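Local coordinates for orotidine 5'-phosphate decarboxylase (Sulfolobus solfataricus, PDB 4DBD), which probably catalyses the decarboxylation of orotidine 5'-monophosphate to UMP, the final step of de novo UMP biosynthesis, as a homodimer of TIM barrels, at residues A84-G89 with D125-V130; V113-G118 with G142-D147; K158-S163 with G180-I185. All coordinates share one frame; numbering follows the deposited sequence.

Contact 1: residues A84-G89 with D125-V130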
ATOM      1  N   ALA A  84       4.085   1.601   7.529  1.00 14.07           N
ATOM      2  CA  ALA A  84       3.736   2.574   6.492  1.00 12.52           C
ATOM      3  C   ALA A  84       4.989   3.016   5.764  1.00 12.68           C
ATOM      4  O   ALA A  84       6.092   2.907   6.300  1.00 12.99           O
ATOM      5  CB  ALA A  84       3.044   3.788   7.104  1.00 13.83           C
ATOM      6  N   HIS A  85       4.822   3.526   4.546  1.00 12.69           N
ATOM      7  CA  HIS A  85       5.956   4.059   3.782  1.00 15.64           C
ATOM      8  C   HIS A  85       6.326   5.457   4.234  1.00 14.95           C
ATOM      9  O   HIS A  85       5.453   6.287   4.437  1.00 16.92           O
ATOM     10  CB  HIS A  85       5.628   4.097   2.290  1.00 13.30           C
ATOM     11  CG  HIS A  85       6.000   2.847   1.560  1.00 14.82           C
ATOM     12  ND1 HIS A  85       7.307   2.508   1.285  1.00 13.91           N
ATOM     13  CD2 HIS A  85       5.233   1.850   1.056  1.00 14.35           C
ATOM     14  CE1 HIS A  85       7.333   1.354   0.642  1.00 16.10           C
ATOM     15  NE2 HIS A  85       6.089   0.933   0.491  1.00 13.95           N
ATOM     16  N   SER A  86       7.626   5.716   4.381  1.00 15.72           N
ATOM     17  CA  SER A  86       8.093   7.072   4.658  1.00 18.44           C
ATOM     18  C   SER A  86       7.874   8.019   3.488  1.00 18.52           C
ATOM     19  O   SER A  86       7.601   9.205   3.689  1.00 13.98           O
ATOM     20  CB  SER A  86       9.601   7.074   4.966  1.00 15.43           C
ATOM     21  OG  SER A  86       9.897   6.320   6.122  1.00 21.08           O
ATOM     22  N   PHE A  87       7.996   7.510   2.259  0.51 17.71           N
ATOM     23  CA  PHE A  87       8.059   8.400   1.089  0.51 17.57           C
ATOM     24  C   PHE A  87       6.797   9.237   0.870  0.51 16.97           C
ATOM     25  O   PHE A  87       6.834  10.268   0.180  0.51 16.87           O
ATOM     26  CB  PHE A  87       8.465   7.645  -0.194  0.51 18.27           C
ATOM     27  CG  PHE A  87       7.362   6.819  -0.807  0.51 15.73           C
ATOM     28  CD1 PHE A  87       6.427   7.398  -1.655  0.51 19.66           C
ATOM     29  CD2 PHE A  87       7.288   5.457  -0.569  0.51 17.71           C
ATOM     30  CE1 PHE A  87       5.414   6.630  -2.227  0.51 16.79           C
ATOM     31  CE2 PHE A  87       6.289   4.689  -1.136  0.51 16.83           C
ATOM     32  CZ  PHE A  87       5.351   5.275  -1.965  0.51 16.03           C
ATOM     33  N   ILE A  88       5.694   8.822   1.484  1.00 14.48           N
ATOM     34  CA  ILE A  88       4.436   9.576   1.352  1.00 16.68           C
ATOM     35  C   ILE A  88       4.443  10.913   2.089  1.00 18.02           C
ATOM     36  O   ILE A  88       3.615  11.782   1.812  1.00 19.09           O
ATOM     37  CB  ILE A  88       3.221   8.759   1.802  1.00 15.86           C
ATOM     38  CG1 ILE A  88       3.325   8.411   3.282  1.00 14.01           C
ATOM     39  CG2 ILE A  88       3.097   7.483   0.958  1.00 22.09           C
ATOM     40  CD1 ILE A  88       2.254   7.421   3.714  1.00 17.67           C
ATOM     41  N   GLY A  89       5.354  11.065   3.044  1.00 14.72           N
ATOM     42  CA  GLY A  89       5.531  12.347   3.692  1.00 18.71           C
ATOM     43  C   GLY A  89       4.631  12.562   4.891  1.00 19.55           C
ATOM     44  O   GLY A  89       3.838  11.689   5.278  1.00 18.83           O
ATOM     45  N   ASP A 125      17.846  11.296   2.288  1.00 24.37           N
ATOM     46  CA  ASP A 125      17.799  12.488   3.136  1.00 23.49           C
ATOM     47  C   ASP A 125      16.363  12.873   3.430  1.00 23.84           C
ATOM     48  O   ASP A 125      16.006  13.138   4.580  1.00 23.22           O
ATOM     49  CB  ASP A 125      18.534  13.669   2.475  1.00 27.58           C
ATOM     50  CG  ASP A 125      20.042  13.494   2.473  1.00 38.46           C
ATOM     51  OD1 ASP A 125      20.592  13.092   3.519  1.00 41.67           O
ATOM     52  OD2 ASP A 125      20.679  13.757   1.423  1.00 33.67           O
ATOM     53  N   TYR A 126      15.537  12.908   2.393  1.00 19.34           N
ATOM     54  CA  TYR A 126      14.110  13.156   2.576  1.00 21.60           C
ATOM     55  C   TYR A 126      13.476  12.129   3.520  1.00 17.59           C
ATOM     56  O   TYR A 126      12.775  12.478   4.463  1.00 17.20           O
ATOM     57  CB  TYR A 126      13.388  13.116   1.234  1.00 17.61           C
ATOM     58  CG  TYR A 126      11.905  13.385   1.373  1.00 23.97           C
ATOM     59  CD1 TYR A 126      11.449  14.625   1.811  1.00 29.90           C
ATOM     60  CD2 TYR A 126      10.963  12.402   1.080  1.00 24.42           C
ATOM     61  CE1 TYR A 126      10.101  14.888   1.946  1.00 26.61           C
ATOM     62  CE2 TYR A 126       9.607  12.656   1.211  1.00 24.10           C
ATOM     63  CZ  TYR A 126       9.183  13.900   1.644  1.00 19.88           C
ATOM     64  OH  TYR A 126       7.842  14.158   1.779  1.00 31.70           O
ATOM     65  N   ILE A 127      13.715  10.852   3.250  1.00 19.69           N
ATOM     66  CA  ILE A 127      13.117   9.802   4.060  1.00 18.70           C
ATOM     67  C   ILE A 127      13.596   9.893   5.514  1.00 16.68           C
ATOM     68  O   ILE A 127      12.805   9.783   6.441  1.00 18.70           O
ATOM     69  CB  ILE A 127      13.351   8.397   3.425  1.00 19.29           C
ATOM     70  CG1 ILE A 127      12.279   8.156   2.342  1.00 23.35           C
ATOM     71  CG2 ILE A 127      13.263   7.315   4.480  1.00 18.30           C
ATOM     72  CD1 ILE A 127      12.637   7.092   1.317  1.00 24.46           C
ATOM     73  N   LYS A 128      14.889  10.119   5.719  1.00 18.83           N
ATOM     74  CA  LYS A 128      15.401  10.306   7.078  1.00 20.34           C
ATOM     75  C   LYS A 128      14.729  11.474   7.788  1.00 18.99           C
ATOM     76  O   LYS A 128      14.388  11.375   8.969  1.00 21.92           O
ATOM     77  CB  LYS A 128      16.928  10.460   7.071  1.00 24.36           C
ATOM     78  CG  LYS A 128      17.634   9.155   6.771  1.00 23.66           C
ATOM     79  CD  LYS A 128      19.158   9.280   6.834  1.00 28.59           C
ATOM     80  CE  LYS A 128      19.819   7.949   6.492  1.00 37.37           C
ATOM     81  NZ  LYS A 128      21.284   7.960   6.789  1.00 38.43           N
ATOM     82  N   ASN A 129      14.531  12.574   7.072  1.00 17.00           N
ATOM     83  CA  ASN A 129      13.803  13.708   7.636  1.00 22.31           C
ATOM     84  C   ASN A 129      12.367  13.370   8.018  1.00 19.00           C
ATOM     85  O   ASN A 129      11.883  13.768   9.073  1.00 17.99           O
ATOM     86  CB  ASN A 129      13.820  14.891   6.675  1.00 23.63           C
ATOM     87  CG  ASN A 129      15.167  15.547   6.618  1.00 24.45           C
ATOM     88  OD1 ASN A 129      15.999  15.328   7.500  1.00 22.22           O
ATOM     89  ND2 ASN A 129      15.401  16.348   5.582  1.00 24.26           N
ATOM     90  N   VAL A 130      11.674  12.657   7.143  1.00 17.68           N
ATOM     91  CA  VAL A 130      10.335  12.189   7.481  1.00 17.39           C
ATOM     92  C   VAL A 130      10.383  11.368   8.764  1.00 16.10           C
ATOM     93  O   VAL A 130       9.557  11.548   9.668  1.00 16.66           O
ATOM     94  CB  VAL A 130       9.723  11.374   6.333  1.00 17.73           C
ATOM     95  CG1 VAL A 130       8.441  10.730   6.781  1.00 14.88           C
ATOM     96  CG2 VAL A 130       9.483  12.272   5.127  1.00 17.58           C
TER
HETATM   97  O   HOH W   1       6.360  12.870   0.148  1.00 25.61           O

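Contact 2: residues V113-G118 with G142-D147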
ATOM      1  N   VAL A 113      14.301   1.768   3.597  1.00 14.31           N
ATOM      2  CA  VAL A 113      14.990   1.213   2.443  1.00 13.94           C
ATOM      3  C   VAL A 113      14.396  -0.150   2.099  1.00 18.32           C
ATOM      4  O   VAL A 113      14.212  -0.994   2.976  1.00 18.18           O
ATOM      5  CB  VAL A 113      16.495   1.024   2.718  1.00 16.80           C
ATOM      6  CG1 VAL A 113      17.217   0.599   1.434  1.00 16.07           C
ATOM      7  CG2 VAL A 113      17.090   2.296   3.287  1.00 15.73           C
ATOM      8  N   MET A 114      14.087  -0.371   0.831  1.00 16.73           N
ATOM      9  CA  MET A 114      13.652  -1.708   0.415  1.00 20.32           C
ATOM     10  C   MET A 114      14.774  -2.524  -0.212  1.00 21.99           C
ATOM     11  O   MET A 114      15.839  -1.989  -0.546  1.00 20.65           O
ATOM     12  CB  MET A 114      12.429  -1.639  -0.488  1.00 15.70           C
ATOM     13  CG  MET A 114      11.284  -0.906   0.169  1.00 22.49           C
ATOM     14  SD  MET A 114       9.714  -1.213  -0.645  1.00 24.04           S
ATOM     15  CE  MET A 114       9.602  -3.000  -0.462  1.00 22.36           C
ATOM     16  N   SER A 115      14.529  -3.827  -0.362  1.00 21.58           N
ATOM     17  CA  SER A 115      15.573  -4.772  -0.765  1.00 28.87           C
ATOM     18  C   SER A 115      15.716  -4.998  -2.271  1.00 24.59           C
ATOM     19  O   SER A 115      16.712  -5.567  -2.721  1.00 29.08           O
ATOM     20  CB  SER A 115      15.343  -6.124  -0.086  1.00 27.53           C
ATOM     21  OG  SER A 115      15.350  -6.019   1.322  1.00 31.83           O
ATOM     22  N   HIS A 116      14.726  -4.595  -3.061  1.00 18.54           N
ATOM     23  CA  HIS A 116      14.824  -4.828  -4.499  1.00 24.40           C
ATOM     24  C   HIS A 116      15.746  -3.800  -5.157  1.00 22.08           C
ATOM     25  O   HIS A 116      15.943  -2.693  -4.642  1.00 20.22           O
ATOM     26  CB  HIS A 116      13.439  -4.833  -5.153  1.00 16.33           C
ATOM     27  CG  HIS A 116      12.696  -3.549  -4.979  1.00 17.80           C
ATOM     28  ND1 HIS A 116      12.190  -3.147  -3.765  1.00 18.92           N
ATOM     29  CD2 HIS A 116      12.395  -2.566  -5.863  1.00 14.24           C
ATOM     30  CE1 HIS A 116      11.605  -1.969  -3.905  1.00 16.49           C
ATOM     31  NE2 HIS A 116      11.712  -1.597  -5.167  1.00 17.19           N
ATOM     32  N   GLU A 117      16.326  -4.174  -6.291  1.00 23.61           N
ATOM     33  CA  GLU A 117      17.285  -3.314  -6.972  1.00 25.41           C
ATOM     34  C   GLU A 117      16.675  -1.994  -7.420  1.00 25.81           C
ATOM     35  O   GLU A 117      17.371  -0.977  -7.485  1.00 21.92           O
ATOM     36  CB  GLU A 117      17.907  -4.038  -8.172  1.00 34.51           C
ATOM     37  CG  GLU A 117      19.051  -4.954  -7.809  1.00 43.55           C
ATOM     38  CD  GLU A 117      19.568  -5.734  -9.002  1.00 47.97           C
ATOM     39  OE1 GLU A 117      19.698  -6.968  -8.884  1.00 44.99           O
ATOM     40  OE2 GLU A 117      19.843  -5.113 -10.053  1.00 53.61           O
ATOM     41  N   GLY A 118      15.373  -2.014  -7.710  1.00 20.90           N
ATOM     42  CA  GLY A 118      14.684  -0.852  -8.230  1.00 19.17           C
ATOM     43  C   GLY A 118      14.438   0.232  -7.195  1.00 18.30           C
ATOM     44  O   GLY A 118      14.060   1.347  -7.542  1.00 21.31           O
ATOM     45  N   GLY A 142      15.988  -2.712   4.420  1.00 18.00           N
ATOM     46  CA  GLY A 142      16.187  -3.949   3.672  1.00 19.59           C
ATOM     47  C   GLY A 142      17.408  -4.776   4.041  1.00 33.66           C
ATOM     48  O   GLY A 142      18.500  -4.237   4.243  1.00 25.65           O
ATOM     49  N   GLY A 143      17.221  -6.096   4.107  1.00 30.20           N
ATOM     50  CA  GLY A 143      18.276  -7.015   4.515  1.00 30.92           C
ATOM     51  C   GLY A 143      19.348  -7.265   3.462  1.00 36.49           C
ATOM     52  O   GLY A 143      20.428  -7.768   3.778  1.00 38.50           O
ATOM     53  N   THR A 144      19.050  -6.925   2.209  1.00 34.02           N
ATOM     54  CA  THR A 144      20.045  -6.963   1.144  1.00 34.49           C
ATOM     55  C   THR A 144      20.908  -5.710   1.213  1.00 30.44           C
ATOM     56  O   THR A 144      21.948  -5.619   0.557  1.00 37.17           O
ATOM     57  CB  THR A 144      19.382  -6.943  -0.229  1.00 33.87           C
ATOM     58  OG1 THR A 144      18.446  -5.860  -0.264  1.00 32.56           O
ATOM     59  CG2 THR A 144      18.668  -8.245  -0.508  1.00 24.11           C
ATOM     60  N   LYS A 145      20.450  -4.735   1.990  1.00 32.25           N
ATOM     61  CA  LYS A 145      21.066  -3.414   2.017  1.00 37.80           C
ATOM     62  C   LYS A 145      21.819  -3.210   3.332  1.00 32.48           C
ATOM     63  O   LYS A 145      21.439  -2.359   4.154  1.00 26.16           O
ATOM     64  CB  LYS A 145      19.989  -2.336   1.839  1.00 33.63           C
ATOM     65  CG  LYS A 145      19.045  -2.566   0.647  1.00 26.21           C
ATOM     66  CD  LYS A 145      19.800  -2.527  -0.688  1.00 36.46           C
ATOM     67  CE  LYS A 145      18.843  -2.501  -1.893  1.00 37.63           C
ATOM     68  NZ  LYS A 145      18.126  -1.196  -2.064  1.00 29.77           N
ATOM     69  N   LEU A 146      22.880  -3.996   3.524  1.00 31.65           N
ATOM     70  CA  LEU A 146      23.607  -4.020   4.795  1.00 27.22           C
ATOM     71  C   LEU A 146      24.237  -2.681   5.164  1.00 20.89           C
ATOM     72  O   LEU A 146      24.166  -2.283   6.316  1.00 19.54           O
ATOM     73  CB  LEU A 146      24.665  -5.128   4.829  1.00 18.78           C
ATOM     74  CG  LEU A 146      24.199  -6.579   4.665  1.00 23.97           C
ATOM     75  CD1 LEU A 146      25.339  -7.529   4.996  1.00 23.36           C
ATOM     76  CD2 LEU A 146      22.983  -6.886   5.539  1.00 20.30           C
ATOM     77  N   ASP A 147      24.871  -2.008   4.203  1.00 21.99           N
ATOM     78  CA  ASP A 147      25.466  -0.698   4.467  1.00 24.75           C
ATOM     79  C   ASP A 147      24.427   0.243   5.057  1.00 23.97           C
ATOM     80  O   ASP A 147      24.698   0.977   6.012  1.00 17.59           O
ATOM     81  CB  ASP A 147      26.025  -0.080   3.184  1.00 27.80           C
ATOM     82  CG  ASP A 147      27.305  -0.749   2.720  1.00 35.74           C
ATOM     83  OD1 ASP A 147      27.381  -1.990   2.812  1.00 30.02           O
ATOM     84  OD2 ASP A 147      28.235  -0.029   2.278  1.00 39.24           O
TER

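Contact 3: residues K158-S163 with G180-I185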
ATOM      1  N   LYS A 158      18.181   4.613  18.876  1.00 33.72           N
ATOM      2  CA  LYS A 158      17.141   4.082  19.766  1.00 33.68           C
ATOM      3  C   LYS A 158      15.984   3.376  19.049  1.00 36.23           C
ATOM      4  O   LYS A 158      15.175   2.690  19.681  1.00 40.29           O
ATOM      5  CB  LYS A 158      16.575   5.192  20.665  1.00 43.85           C
ATOM      6  CG  LYS A 158      17.495   5.624  21.793  1.00 48.67           C
ATOM      7  CD  LYS A 158      16.753   6.520  22.771  1.00 54.22           C
ATOM      8  CE  LYS A 158      17.655   6.965  23.911  1.00 65.58           C
ATOM      9  NZ  LYS A 158      18.824   7.741  23.414  1.00 64.70           N
ATOM     10  N   MET A 159      15.912   3.550  17.736  1.00 28.73           N
ATOM     11  CA  MET A 159      14.837   2.994  16.930  1.00 27.93           C
ATOM     12  C   MET A 159      14.922   1.474  16.841  1.00 29.60           C
ATOM     13  O   MET A 159      16.024   0.917  16.806  1.00 22.78           O
ATOM     14  CB  MET A 159      14.967   3.558  15.518  1.00 32.18           C
ATOM     15  CG  MET A 159      13.731   3.395  14.693  1.00 35.23           C
ATOM     16  SD  MET A 159      12.626   4.731  15.104  1.00 51.44           S
ATOM     17  CE  MET A 159      13.513   6.100  14.393  1.00 26.50           C
ATOM     18  N   THR A 160      13.771   0.794  16.809  1.00 20.09           N
ATOM     19  CA  THR A 160      13.753  -0.615  16.412  1.00 26.42           C
ATOM     20  C   THR A 160      13.963  -0.715  14.902  1.00 23.56           C
ATOM     21  O   THR A 160      13.237  -0.102  14.120  1.00 22.51           O
ATOM     22  CB  THR A 160      12.433  -1.316  16.797  1.00 23.42           C
ATOM     23  OG1 THR A 160      12.238  -1.202  18.211  1.00 29.08           O
ATOM     24  CG2 THR A 160      12.458  -2.797  16.410  1.00 25.50           C
ATOM     25  N   ILE A 161      14.956  -1.494  14.494  1.00 24.58           N
ATOM     26  CA  ILE A 161      15.227  -1.694  13.078  1.00 20.11           C
ATOM     27  C   ILE A 161      14.856  -3.119  12.710  1.00 17.19           C
ATOM     28  O   ILE A 161      15.304  -4.066  13.342  1.00 19.63           O
ATOM     29  CB  ILE A 161      16.706  -1.373  12.740  1.00 23.82           C
ATOM     30  CG1 ILE A 161      16.991   0.102  13.044  1.00 23.09           C
ATOM     31  CG2 ILE A 161      17.037  -1.729  11.288  1.00 17.93           C
ATOM     32  CD1 ILE A 161      18.360   0.611  12.580  1.00 27.86           C
ATOM     33  N   VAL A 162      14.000  -3.259  11.703  1.00 17.67           N
ATOM     34  CA  VAL A 162      13.554  -4.573  11.240  1.00 16.72           C
ATOM     35  C   VAL A 162      13.943  -4.709   9.778  1.00 16.79           C
ATOM     36  O   VAL A 162      13.879  -3.734   9.010  1.00 17.46           O
ATOM     37  CB  VAL A 162      12.034  -4.776  11.430  1.00 24.68           C
ATOM     38  CG1 VAL A 162      11.685  -4.757  12.917  1.00 16.90           C
ATOM     39  CG2 VAL A 162      11.246  -3.719  10.654  1.00 16.94           C
ATOM     40  N   SER A 163      14.395  -5.904   9.408  1.00 16.97           N
ATOM     41  CA  SER A 163      15.022  -6.091   8.102  1.00 17.83           C
ATOM     42  C   SER A 163      14.519  -7.324   7.384  1.00 21.54           C
ATOM     43  O   SER A 163      14.838  -8.445   7.766  1.00 21.04           O
ATOM     44  CB  SER A 163      16.542  -6.199   8.252  1.00 18.83           C
ATOM     45  OG  SER A 163      17.099  -4.989   8.717  1.00 23.64           O
ATOM     46  N   GLY A 180      23.331  -4.400  12.390  1.00 20.37           N
ATOM     47  CA  GLY A 180      22.743  -3.432  13.296  1.00 25.68           C
ATOM     48  C   GLY A 180      21.237  -3.505  13.437  1.00 17.87           C
ATOM     49  O   GLY A 180      20.650  -2.734  14.198  1.00 21.21           O
ATOM     50  N   ALA A 181      20.608  -4.433  12.721  1.00 22.73           N
ATOM     51  CA  ALA A 181      19.158  -4.603  12.827  1.00 20.59           C
ATOM     52  C   ALA A 181      18.785  -5.292  14.141  1.00 19.65           C
ATOM     53  O   ALA A 181      19.567  -6.054  14.703  1.00 22.91           O
ATOM     54  CB  ALA A 181      18.624  -5.386  11.634  1.00 20.27           C
ATOM     55  N   ASP A 182      17.577  -5.032  14.626  1.00 22.02           N
ATOM     56  CA  ASP A 182      17.089  -5.721  15.810  1.00 19.47           C
ATOM     57  C   ASP A 182      16.490  -7.088  15.479  1.00 20.52           C
ATOM     58  O   ASP A 182      16.765  -8.075  16.152  1.00 22.26           O
ATOM     59  CB  ASP A 182      16.063  -4.853  16.538  1.00 22.74           C
ATOM     60  CG  ASP A 182      16.684  -3.611  17.116  1.00 24.79           C
ATOM     61  OD1 ASP A 182      17.435  -3.745  18.105  1.00 31.95           O
ATOM     62  OD2 ASP A 182      16.453  -2.510  16.575  1.00 24.57           O
ATOM     63  N   TYR A 183      15.683  -7.126  14.425  1.00 18.67           N
ATOM     64  CA  TYR A 183      14.974  -8.324  14.029  1.00 21.04           C
ATOM     65  C   TYR A 183      15.067  -8.530  12.529  1.00 18.51           C
ATOM     66  O   TYR A 183      15.169  -7.561  11.764  1.00 17.84           O
ATOM     67  CB  TYR A 183      13.505  -8.216  14.459  1.00 18.00           C
ATOM     68  CG  TYR A 183      13.385  -7.957  15.930  1.00 19.46           C
ATOM     69  CD1 TYR A 183      13.580  -8.977  16.856  1.00 19.81           C
ATOM     70  CD2 TYR A 183      13.084  -6.686  16.401  1.00 24.49           C
ATOM     71  CE1 TYR A 183      13.476  -8.728  18.218  1.00 27.74           C
ATOM     72  CE2 TYR A 183      12.984  -6.424  17.748  1.00 25.26           C
ATOM     73  CZ  TYR A 183      13.181  -7.447  18.654  1.00 25.65           C
ATOM     74  OH  TYR A 183      13.079  -7.170  20.000  1.00 33.27           O
ATOM     75  N   GLU A 184      15.053  -9.793  12.121  1.00 20.46           N
ATOM     76  CA  GLU A 184      14.991 -10.146  10.709  1.00 17.61           C
ATOM     77  C   GLU A 184      13.627 -10.681  10.317  1.00 20.61           C
ATOM     78  O   GLU A 184      13.063 -11.562  10.980  1.00 20.30           O
ATOM     79  CB  GLU A 184      16.104 -11.145  10.340  1.00 24.27           C
ATOM     80  CG  GLU A 184      17.422 -10.445  10.071  1.00 22.29           C
ATOM     81  CD  GLU A 184      18.592 -11.401   9.838  1.00 24.14           C
ATOM     82  OE1 GLU A 184      18.402 -12.529   9.324  1.00 21.84           O
ATOM     83  OE2 GLU A 184      19.714 -11.002  10.182  1.00 18.71           O
ATOM     84  N   ILE A 185      13.091 -10.120   9.238  1.00 18.58           N
ATOM     85  CA  ILE A 185      11.806 -10.547   8.708  1.00 18.81           C
ATOM     86  C   ILE A 185      12.033 -11.610   7.656  1.00 21.87           C
ATOM     87  O   ILE A 185      12.728 -11.383   6.666  1.00 19.50           O
ATOM     88  CB  ILE A 185      11.073  -9.375   8.077  1.00 14.79           C
ATOM     89  CG1 ILE A 185      10.723  -8.360   9.166  1.00 17.70           C
ATOM     90  CG2 ILE A 185       9.818  -9.865   7.347  1.00 21.29           C
ATOM     91  CD1 ILE A 185      10.416  -6.979   8.660  1.00 20.11           C
TER

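Contact 1: residues A84-G89 with D125-V130
Ser-86 and Gly-89, the two ends of a type I turn just beyond strand 81-85, lie against helix 124-134, with the CA of Ser-86 5.7 Å from the CA of Ile-127 and the CA of Gly-89 6.1 Å from the CA of Val-130. Gly-89 N closes the turn by donating to Ser-86 O, and the same carbonyl oxygen lies against the helix, with CG1 of Val-130 3.5 Å from Ser-86 O. With CG1 anti to the backbone N of Val-130 (chi1 171°), the other methyl, CG2, leans over one face of the Tyr-126 ring, a turn earlier in the helix, and comes 4.2 Å from the CA of Gly-89. Ser-86 meets the helix with its carbon, its CB lying 3.7 Å from CG2 of Ile-127, while its hydroxyl is taken up by the carbonyl of Val-111.

The tyrosine supplies the polar link. Its ring meets the turn edge-on at Phe-87 O, which lies near the ring plane. A water bridges the two residues, 2.6 Å from Phe-87 O, to which it donates, and 2.6 Å from the OH of Tyr-126. That OH is also 3.5 Å from the CA of Gly-89, where a CB would clash with it; at the positive phi of Gly-89, a side chain would also press on the carbonyl oxygen of Ile-88. Gly-89 is the N-cap of the next helix.

The arrangement is a beta-alpha loop of the barrel packed on helix 124-134, which follows strand 107-113. Leu-94 of helix 90-103 touches both Ala-84 and Val-130, and Ala-84 bonds through its backbone to Tyr-109 and Val-111 of strand 107-113.

Contact 2: residues V113-G118 with G142-D147
Ser-115, predicted to bind the substrate, faces Gly-142 where two neighbouring strands of the TIM barrel, 107-113 and 138-141, run out into their beta-alpha loops. Three hydrogen bonds join these loops, all accepted by consecutive carbonyls of Val-113, Met-114 and Ser-115. Gly-142 N donates to Val-113 O at 2.9 Å, approaching from well above the carbonyl plane. Lys-145 NZ reaches Met-114 O, also at 2.9 Å and nearly along the C=O axis. Thr-144 OG1 donates to Ser-115 O at 3.0 Å, in the carbonyl plane and on a lone pair.

Behind these bonds stands the type I turn from Gly-142 to Lys-145, closed by Lys-145 N on Gly-142 O, which presents the threonine hydroxyl and the lysine chain to the same loop. Lys-145 is the N-cap of helix 146-155, and its chain bends at chi2 (-63°) and chi4 (72°), which brings the ammonium to the end of the Met-114 carbonyl. On the way, its CG rests 3.7 Å from CG1 of Val-113. A bound sulfate lies close to the lysine side chain, and Trp-119 packs on both Val-113 and Lys-145.

Further out, the backbones of Val-113 and Val-140 pair as barrel strands, and Gly-143 is hydrogen-bonded through its backbone to Pro-164. His-116 reaches out of the contact to Ile-88 O of the second subunit, so the loop carrying Ser-115 also belongs to the dimer interface. The fit at the serine is close: its OG lies 3.2 Å from the CA of Gly-142, and a CB on that glycine would collide with the OG.

Contact 3: residues K158-S163 with G180-I185
Asp-182 has CG anti to its carbonyl carbon, beside its own backbone N (chi1 -67°), which carries the carboxylate back to Ile-161, where OD2 accepts the backbone N-H of Ile-161 at 2.8 Å, nearly straight at 169°, through its anti lone pair. Tyr-183 has its CG similarly placed (chi1 -56°), and its ring presents an edge to CG2 of Thr-160, 3.9 Å from the CE2 of Tyr-183.

The backbone adds its own bonds. Ile-161 O receives two donors, Asp-182 N at 2.8 Å and Tyr-183 N at 3.3 Å, before the regular parallel pairing takes over: Ser-163 N donates to Tyr-183 O at 3.0 Å, and Ile-185 N to Ser-163 O at 2.8 Å. The strands 160-163 and 183-186 are the last two of the barrel, joined by a beta-alpha-beta crossover through helix 175-179. Val-162 and Tyr-183 share one face of the sheet, where CD1 of Ile-185 also reaches CB of Val-162 at 3.9 Å. On the other face lie Ser-163, whose OG is hydrogen-bonded to Val-141 O, and Glu-184, whose carboxylate takes the N-H groups of Gly-174 and Val-177.

OD2 of Asp-182 also forms a salt bridge with Arg-153, which reaches Met-159 O and Gly-180 O as well. An asparagine in place of Asp-182 would probably leave the guanidinium of Arg-153 without its charged mate and weaken the grip on Ile-161 N. One carboxylate oxygen thus serves both a backbone N-H and a cation, holding the strand pair together at its start and tying it to helix 146-155 by charge.

In the fold
From the N terminus, the chain enters contact 1 at the end of strand 81-85, passes helix 90-103 and strand 107-113, and opens contact 2 at 113-118 before helix 124-134 closes contact 1. Contact 2 closes after strand 138-141, at 142-147, so the two loops cross. They also touch, with CE1 of His-85 3.7 Å from SD of Met-114, and both meet the second subunit. Contact 3 follows in series, opening after helix 146-155 and closing at the last barrel strand; CA of Gly-143 packs 4.2 Å from CB of Ser-163. Contact 1 ties the fourth strand's end to helix 124-134, contact 2 joins the loops after the fifth and sixth, and contact 3 pairs the seventh and eighth.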